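Local coordinates for YerB protein (Bacillus subtilis, PDB 2PSB) that is a putative membrane lipoprotein of unknown function that interacts with the helicase PcrA, at residues A[240-243]-A[244-248]. Sequence-based numbering, arbitrary orientation.
Sequences IIDQ and DGRRD
Ile240 and Arg247 face each other across the mouth of a beta-hairpin turn that joins strands 230-240 and 247-250 at the protein surface. They form an antiparallel non-hydrogen-bonded pair, with their CA atoms 3.9 Å apart. The hydrogen bond of Asp248 with His239 continues the ladder beyond it.

Backbone bonding converges on Arg246 O. Ile241 N donates to it over 3.1 Å, nearly straight at 159°, and Asp242 N adds a weak second bond; Ile240 CA also makes a C-H...O contact with this oxygen.

Polar side chains meet inside the turn. A chi1 of -167° sets the Asp242 carboxylate across the turn, where OD2 lies 2.8 Å from Asp244 N, consistent with an Asx turn. The same oxygen makes a long salt bridge to Arg246 NE at 3.6 Å, reaching the guanidinium at its edge, the two planes 82° apart. The place of OD2 is less sure, so both bonds are tentative. Were Arg246 replaced by an alanine, the Asp242 carboxylate would probably lose its cationic partner beside the like-charged Asp244.

Aliphatic parts also touch: Asp242 CB lies 3.4 Å from Arg246 CB, a close approach, and Ile241 CG1 rests 3.9 Å from Asp248 CB.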
loop_
_atom_site.group_PDB
_atom_site.type_symbol
_atom_site.label_atom_id
_atom_site.label_comp_id
_atom_site.label_asym_id
_atom_site.label_seq_id
_atom_site.Cartn_x
_atom_site.Cartn_y
_atom_site.Cartn_z
ATOM N N ILE A 240 -13.176 -8.539 -15.048
ATOM C CA ILE A 240 -12.183 -9.156 -15.915
ATOM C C ILE A 240 -12.189 -8.354 -17.212
ATOM O O ILE A 240 -13.246 -8.062 -17.772
ATOM C CB ILE A 240 -12.499 -10.645 -16.209
ATOM C CG1 ILE A 240 -13.811 -10.768 -16.983
ATOM C CG2 ILE A 240 -12.581 -11.425 -14.902
ATOM C CD1 ILE A 240 -14.120 -12.188 -17.449
ATOM N N ILE A 241 -11.002 -7.978 -17.673
ATOM C CA ILE A 241 -10.873 -7.189 -18.889
ATOM C C ILE A 241 -9.839 -7.826 -19.800
ATOM O O ILE A 241 -9.393 -7.225 -20.782
ATOM C CB ILE A 241 -10.444 -5.733 -18.551
ATOM C CG1 ILE A 241 -9.233 -5.738 -17.611
ATOM C CG2 ILE A 241 -11.597 -4.990 -17.874
ATOM C CD1 ILE A 241 -7.933 -6.178 -18.239
ATOM N N ASP A 242 -9.477 -9.060 -19.468
ATOM C CA ASP A 242 -8.469 -9.794 -20.211
ATOM C C ASP A 242 -9.017 -11.120 -20.732
ATOM O O ASP A 242 -10.075 -11.581 -20.297
ATOM C CB ASP A 242 -7.277 -10.050 -19.289
ATOM C CG ASP A 242 -6.055 -10.517 -20.028
ATOM O OD1 ASP A 242 -5.571 -9.777 -20.908
ATOM O OD2 ASP A 242 -5.572 -11.623 -19.723
ATOM N N GLN A 243 -8.293 -11.724 -21.670
ATOM C CA GLN A 243 -8.688 -13.007 -22.239
ATOM C C GLN A 243 -8.106 -14.119 -21.367
ATOM O O GLN A 243 -8.552 -15.265 -21.418
ATOM C CB GLN A 243 -8.178 -13.133 -23.680
ATOM C CG GLN A 243 -8.870 -12.206 -24.681
ATOM C CD GLN A 243 -10.264 -12.683 -25.079
ATOM O OE1 GLN A 243 -10.415 -13.678 -25.791
ATOM N NE2 GLN A 243 -11.287 -11.974 -24.614
ATOM N N ASP A 244 -7.106 -13.764 -20.565
ATOM C CA ASP A 244 -6.465 -14.715 -19.663
ATOM C C ASP A 244 -7.174 -14.671 -18.315
ATOM O O ASP A 244 -6.905 -15.482 -17.430
ATOM C CB ASP A 244 -4.981 -14.375 -19.481
ATOM C CG ASP A 244 -4.173 -14.562 -20.758
ATOM O OD1 ASP A 244 -2.990 -14.152 -20.779
ATOM O OD2 ASP A 244 -4.712 -15.124 -21.737
ATOM N N GLY A 245 -8.076 -13.707 -18.162
ATOM C CA GLY A 245 -8.822 -13.593 -16.922
ATOM C C GLY A 245 -8.434 -12.441 -16.016
ATOM O O GLY A 245 -9.147 -12.151 -15.054
ATOM N N ARG A 246 -7.313 -11.786 -16.313
ATOM C CA ARG A 246 -6.844 -10.666 -15.502
ATOM C C ARG A 246 -7.996 -9.727 -15.209
ATOM O O ARG A 246 -8.826 -9.459 -16.075
ATOM C CB ARG A 246 -5.736 -9.885 -16.216
ATOM C CG ARG A 246 -4.608 -10.745 -16.747
ATOM C CD ARG A 246 -3.388 -9.919 -17.125
ATOM N NE ARG A 246 -2.507 -10.661 -18.024
ATOM C CZ ARG A 246 -1.180 -10.589 -18.008
ATOM N NH1 ARG A 246 -0.559 -9.807 -17.132
ATOM N NH2 ARG A 246 -0.472 -11.296 -18.878
ATOM N N ARG A 247 -8.042 -9.227 -13.983
ATOM C CA ARG A 247 -9.104 -8.323 -13.595
ATOM C C ARG A 247 -8.603 -6.941 -13.229
ATOM O O ARG A 247 -7.471 -6.765 -12.773
ATOM C CB ARG A 247 -9.909 -8.898 -12.425
ATOM C CG ARG A 247 -9.114 -9.151 -11.159
ATOM C CD ARG A 247 -8.178 -10.333 -11.323
ATOM N NE ARG A 247 -7.653 -10.812 -10.047
ATOM C CZ ARG A 247 -8.406 -11.283 -9.055
ATOM N NH1 ARG A 247 -7.835 -11.700 -7.934
ATOM N NH2 ARG A 247 -9.728 -11.333 -9.180
ATOM N N ASP A 248 -9.470 -5.961 -13.446
ATOM C CA ASP A 248 -9.178 -4.579 -13.136
ATOM C C ASP A 248 -10.043 -4.236 -11.933
ATOM O O ASP A 248 -10.904 -5.025 -11.535
ATOM C CB ASP A 248 -9.532 -3.687 -14.328
ATOM C CG ASP A 248 -9.063 -2.260 -14.149
ATOM O OD1 ASP A 248 -7.930 -2.063 -13.666
ATOM O OD2 ASP A 248 -9.822 -1.335 -14.504
#